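Local structure of hemolysin-related protein (Vibrio cholerae serotype O1, 6MLT) at residues Glu236-Val241 with Ser275-Ser280; Phe223-Asn228 with Ser602-Thr607. The protein probably binds carbohydrate and mediates adhesion as a secreted, calcium-binding matrix protein of Vibrio cholerae biofilms. All coordinates share one frame; numbering follows the deposited sequence.

Contact 1 of 2, residues Glu236-Val241 with Ser275-Ser280; sequences ELVVSV and SVQAVS. With NA (sodium ion), chain G.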
loop_
_atom_site.group_PDB
_atom_site.type_symbol
_atom_site.label_atom_id
_atom_site.label_comp_id
_atom_site.label_asym_id
_atom_site.label_seq_id
_atom_site.Cartn_x
_atom_site.Cartn_y
_atom_site.Cartn_z
ATOM N N GLU A 236 0.681 8.536 -5.918
ATOM C CA GLU A 236 1.853 9.338 -5.615
ATOM C C GLU A 236 3.004 8.405 -5.269
ATOM O O GLU A 236 2.804 7.261 -4.863
ATOM C CB GLU A 236 1.582 10.309 -4.461
ATOM C CG GLU A 236 0.840 11.585 -4.870
ATOM C CD GLU A 236 -0.669 11.400 -4.979
ATOM O OE1 GLU A 236 -1.278 10.846 -4.036
ATOM O OE2 GLU A 236 -1.247 11.814 -6.008
ATOM N N LEU A 237 4.218 8.916 -5.444
ATOM C CA LEU A 237 5.440 8.142 -5.303
ATOM C C LEU A 237 6.323 8.816 -4.261
ATOM O O LEU A 237 6.601 10.013 -4.367
ATOM C CB LEU A 237 6.152 8.058 -6.653
ATOM C CG LEU A 237 7.276 7.062 -6.876
ATOM C CD1 LEU A 237 6.786 5.629 -6.725
ATOM C CD2 LEU A 237 7.861 7.288 -8.269
ATOM N N VAL A 238 6.738 8.060 -3.249
ATOM C CA VAL A 238 7.660 8.544 -2.223
ATOM C C VAL A 238 9.035 7.967 -2.518
ATOM O O VAL A 238 9.170 6.753 -2.701
ATOM C CB VAL A 238 7.196 8.136 -0.813
ATOM C CG1 VAL A 238 8.066 8.807 0.236
ATOM C CG2 VAL A 238 5.736 8.492 -0.608
ATOM N N VAL A 239 10.059 8.824 -2.542
ATOM C CA VAL A 239 11.411 8.404 -2.898
ATOM C C VAL A 239 12.406 8.927 -1.869
ATOM O O VAL A 239 12.229 10.008 -1.298
ATOM C CB VAL A 239 11.801 8.881 -4.313
ATOM C CG1 VAL A 239 10.818 8.354 -5.349
ATOM C CG2 VAL A 239 11.875 10.406 -4.378
ATOM N N SER A 240 13.477 8.158 -1.662
ATOM C CA SER A 240 14.555 8.494 -0.733
ATOM C C SER A 240 15.885 8.537 -1.472
ATOM O O SER A 240 16.200 7.626 -2.246
ATOM C CB SER A 240 14.646 7.469 0.409
ATOM O OG SER A 240 13.558 7.570 1.310
ATOM N N VAL A 241 16.668 9.580 -1.212
ATOM C CA VAL A 241 18.047 9.690 -1.685
ATOM C C VAL A 241 18.946 9.739 -0.455
ATOM O O VAL A 241 18.970 10.765 0.238
ATOM C CB VAL A 241 18.245 10.939 -2.558
ATOM C CG1 VAL A 241 19.694 11.043 -3.028
ATOM C CG2 VAL A 241 17.293 10.917 -3.747
ATOM N N SER A 275 17.172 5.744 3.061
ATOM C CA SER A 275 17.093 4.964 1.831
ATOM C C SER A 275 15.715 4.385 1.556
ATOM O O SER A 275 15.463 3.955 0.423
ATOM C CB SER A 275 18.088 3.794 1.861
ATOM O OG SER A 275 17.567 2.696 2.602
ATOM N N VAL A 276 14.830 4.343 2.552
ATOM C CA VAL A 276 13.581 3.598 2.443
ATOM C C VAL A 276 12.592 4.197 3.428
ATOM O O VAL A 276 12.983 4.788 4.438
ATOM C CB VAL A 276 13.814 2.086 2.702
ATOM C CG1 VAL A 276 14.287 1.851 4.132
ATOM C CG2 VAL A 276 12.551 1.271 2.419
ATOM N N GLN A 277 11.304 4.062 3.113
ATOM C CA GLN A 277 10.228 4.560 3.948
ATOM C C GLN A 277 9.156 3.494 4.089
ATOM O O GLN A 277 9.074 2.554 3.293
ATOM C CB GLN A 277 9.556 5.815 3.362
ATOM C CG GLN A 277 10.368 6.577 2.358
ATOM C CD GLN A 277 10.510 5.869 1.004
ATOM O OE1 GLN A 277 9.687 5.043 0.615
ATOM N NE2 GLN A 277 11.570 6.194 0.295
ATOM N N ALA A 278 8.337 3.665 5.121
ATOM C CA ALA A 278 7.047 3.003 5.236
ATOM C C ALA A 278 5.967 4.073 5.164
ATOM O O ALA A 278 6.153 5.187 5.666
ATOM C CB ALA A 278 6.938 2.202 6.542
ATOM N N VAL A 279 4.854 3.747 4.512
ATOM C CA VAL A 279 3.756 4.684 4.299
ATOM C C VAL A 279 2.474 3.993 4.737
ATOM O O VAL A 279 2.143 2.916 4.226
ATOM C CB VAL A 279 3.660 5.121 2.827
ATOM C CG1 VAL A 279 2.544 6.146 2.639
ATOM C CG2 VAL A 279 5.008 5.662 2.343
ATOM N N SER A 280 1.754 4.591 5.676
ATOM C CA SER A 280 0.611 3.877 6.236
ATOM C C SER A 280 -0.271 4.837 7.025
ATOM O O SER A 280 -0.025 6.046 7.083
ATOM C CB SER A 280 1.078 2.721 7.117
ATOM O OG SER A 280 0.043 1.776 7.270
HETATM NA NA NA G . -3.558 10.846 -5.393
#
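Strands 236-241 and 277-279 run nearly antiparallel, at 159° with their axes 8.6 Å apart, too far for backbone pairing, and meet through their side chains. They belong to two consecutive blades of an eight-bladed beta-propeller: 236-241 is the second strand of its blade, 277-279 the first of the next, and the contact packs blade against blade. Q277 does most of the work. Its chi1 of -21° is nearly eclipsed, and a bend about CB-CG then lays the amide alongside strand 236-241. NE2 donates to S240 OG in a short, fairly straight bond of 2.6 Å with an N-H...O angle of 162°, the hydroxyl oxygen lying close to the amide plane. The other polar contacts of this amide fix its flip: NE2 also gives to F223 O, and OE1 takes a hydrogen bond from S225 OG, so a buried carboxamide is satisfied at both ends. The aliphatic part is used as well, since the Q277 chain runs alongside V238 in the reverse sense, with V238 CG1 3.8 Å from Q277 CG. The other branch, V238 CG2, meets V279 CG2 at 4.2 Å, and I445 of strand 443-448 touches both V238 and Q277. At the other end S240 CB sits 3.5 Å from S275 C, while S275 OG turns to K475 O. Beyond the interface, E236 clamps a sodium ion with N228, D230 and D232 and the backbone oxygen of K234 in the loop leading into its strand; both carboxylate oxygens bind it, with OE2 2.6 Å from the metal.

Contact 2 of 2, residues Phe223-Asn228 with Ser602-Thr607; sequences FSSVAN and SFRSAT. With NA (sodium ion), chain G.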
loop_
_atom_site.group_PDB
_atom_site.type_symbol
_atom_site.label_atom_id
_atom_site.label_comp_id
_atom_site.label_asym_id
_atom_site.label_seq_id
_atom_site.Cartn_x
_atom_site.Cartn_y
_atom_site.Cartn_z
ATOM N N PHE A 223 15.044 3.321 -2.321
ATOM C CA PHE A 223 13.748 2.669 -2.324
ATOM C C PHE A 223 12.617 3.682 -2.389
ATOM O O PHE A 223 12.748 4.842 -1.976
ATOM C CB PHE A 223 13.610 1.780 -1.088
ATOM C CG PHE A 223 14.592 0.644 -1.069
ATOM C CD1 PHE A 223 14.358 -0.494 -1.819
ATOM C CD2 PHE A 223 15.760 0.721 -0.329
ATOM C CE1 PHE A 223 15.269 -1.538 -1.823
ATOM C CE2 PHE A 223 16.673 -0.323 -0.336
ATOM C CZ PHE A 223 16.420 -1.450 -1.081
ATOM N N SER A 224 11.497 3.226 -2.933
ATOM C CA SER A 224 10.328 4.050 -3.130
ATOM C C SER A 224 9.101 3.307 -2.627
ATOM O O SER A 224 9.119 2.089 -2.415
ATOM C CB SER A 224 10.158 4.422 -4.611
ATOM O OG SER A 224 9.999 3.257 -5.400
ATOM N N SER A 225 8.049 4.083 -2.412
ATOM C CA SER A 225 6.739 3.615 -2.000
ATOM C C SER A 225 5.709 4.295 -2.887
ATOM O O SER A 225 5.903 5.434 -3.313
ATOM C CB SER A 225 6.444 3.967 -0.527
ATOM O OG SER A 225 7.439 3.473 0.351
ATOM N N VAL A 226 4.606 3.606 -3.148
ATOM C CA VAL A 226 3.475 4.198 -3.848
ATOM C C VAL A 226 2.312 4.248 -2.874
ATOM O O VAL A 226 2.121 3.327 -2.072
ATOM C CB VAL A 226 3.122 3.418 -5.133
ATOM C CG1 VAL A 226 2.751 1.984 -4.821
ATOM C CG2 VAL A 226 2.008 4.113 -5.892
ATOM N N ALA A 227 1.557 5.340 -2.921
ATOM C CA ALA A 227 0.447 5.544 -2.005
ATOM C C ALA A 227 -0.385 6.706 -2.521
ATOM O O ALA A 227 0.043 7.465 -3.393
ATOM C CB ALA A 227 0.927 5.826 -0.582
ATOM N N ASN A 228 -1.578 6.842 -1.958
ATOM C CA ASN A 228 -2.434 7.985 -2.225
ATOM C C ASN A 228 -2.273 8.978 -1.082
ATOM O O ASN A 228 -2.618 8.674 0.067
ATOM C CB ASN A 228 -3.892 7.565 -2.377
ATOM C CG ASN A 228 -4.754 8.676 -2.953
ATOM O OD1 ASN A 228 -4.240 9.700 -3.409
ATOM N ND2 ASN A 228 -6.066 8.475 -2.944
ATOM N N SER A 602 -1.184 1.338 1.808
ATOM C CA SER A 602 -0.020 1.229 2.673
ATOM C C SER A 602 1.143 0.654 1.880
ATOM O O SER A 602 0.965 0.084 0.801
ATOM C CB SER A 602 -0.300 0.348 3.899
ATOM O OG SER A 602 -0.443 -1.010 3.516
ATOM N N PHE A 603 2.341 0.803 2.439
ATOM C CA PHE A 603 3.552 0.272 1.832
ATOM C C PHE A 603 4.514 -0.092 2.953
ATOM O O PHE A 603 4.818 0.738 3.815
ATOM C CB PHE A 603 4.173 1.286 0.865
ATOM C CG PHE A 603 4.887 0.655 -0.295
ATOM C CD1 PHE A 603 6.166 0.145 -0.138
ATOM C CD2 PHE A 603 4.277 0.557 -1.541
ATOM C CE1 PHE A 603 6.822 -0.444 -1.197
ATOM C CE2 PHE A 603 4.935 -0.032 -2.605
ATOM C CZ PHE A 603 6.206 -0.535 -2.433
ATOM N N ARG A 604 4.962 -1.349 2.940
ATOM C CA ARG A 604 5.772 -1.940 4.005
ATOM C C ARG A 604 5.049 -1.907 5.352
ATOM O O ARG A 604 5.659 -1.733 6.405
ATOM C CB ARG A 604 7.154 -1.279 4.072
ATOM C CG ARG A 604 8.156 -1.938 3.089
ATOM C CD ARG A 604 9.490 -1.201 3.020
ATOM N NE ARG A 604 9.382 0.042 2.253
ATOM C CZ ARG A 604 9.720 0.181 0.977
ATOM N NH1 ARG A 604 10.206 -0.838 0.279
ATOM N NH2 ARG A 604 9.581 1.358 0.394
ATOM N N SER A 605 3.736 -2.122 5.316
ATOM C CA SER A 605 2.939 -2.403 6.501
ATOM C C SER A 605 2.457 -3.850 6.485
ATOM O O SER A 605 2.032 -4.363 5.442
ATOM C CB SER A 605 1.720 -1.480 6.595
ATOM O OG SER A 605 0.882 -1.905 7.652
ATOM N N ALA A 606 2.505 -4.494 7.648
ATOM C CA ALA A 606 1.996 -5.847 7.815
ATOM C C ALA A 606 0.509 -5.896 8.137
ATOM O O ALA A 606 -0.056 -6.992 8.214
ATOM C CB ALA A 606 2.773 -6.565 8.926
ATOM N N THR A 607 -0.139 -4.751 8.337
ATOM C CA THR A 607 -1.506 -4.736 8.846
ATOM C C THR A 607 -2.498 -5.011 7.724
ATOM O O THR A 607 -2.542 -4.278 6.733
ATOM C CB THR A 607 -1.817 -3.393 9.498
ATOM O OG1 THR A 607 -0.870 -3.134 10.539
ATOM C CG2 THR A 607 -3.244 -3.389 10.087
HETATM NA NA NA G . -3.558 10.846 -5.393
HETATM O O HOH W 1 10.688 -0.202 -2.569
HETATM O O HOH W 2 0.178 1.482 -1.554
#
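S224 O is gripped twice: R604 NH2 donates to it at 2.9 Å, and water 1 donates to the same S224 O at 2.8 Å while accepting from R604 NH1. The guanidinium nitrogen comes in from well above the carbonyl plane, with a C=O...N angle of 114°, whereas water 1 lies in the guanidinium plane at its edge. NH2 also reaches S225 OG at 3.0 Å, a weak, bent bond; the stronger partner of that hydroxyl is Q277. A bend at chi3 (-75°) turns the head group of R604 toward the strand, and NE is held by Q277 O, so the guanidinium is pinned at all three nitrogens. The F603 ring lies next to the guanidinium, with R604 NH1 at its edge in the ring plane. One face of the ring takes S225 CA in a CH-pi contact, the carbon 3.8 Å from the ring centroid and only 7° off the normal, and CE1 of the same ring stands 3.4 Å above the guanidinium plane of R604, offset toward its rim. V226 CG1 reaches F603 CE2 at 3.7 Å. Strand 224-227 is the first strand of a propeller blade, and segment 602-607, an irregular stretch near the C terminus, runs past the first strands of several blades: S605, A606 and T607 touch strand 478-481, and F603 bonds through its backbone to V279. Water 2 bridges V226 O and S602 O where the backbones do not meet directly. Further along, S605 OG accepts from T607 N in an ST turn and also bonds D489 OD2. Just past the end of the strand, N228 OD1 binds the sodium ion at 2.4 Å, while N228 N is held by N601 OD1.

How the contacts relate
From the N terminus the chain runs through the earlier blades to strand 224-227, passes through the sodium-binding loop and returns as 236-241, its neighbour in the same blade. After the two remaining strands it begins the next blade at 277-279, and contact 1 closes this short loop of 33 residues between its segments. The chain then makes a long excursion, including the beta-prism lectin region between strands 277-279 and 443-448, before the C-terminal segment 602-607 returns to 224-227. Contact 2 thus closes a far larger loop with contact 1 nested inside. Q277 and R604 join the two directly, tying adjacent blades and the C-terminal tail together.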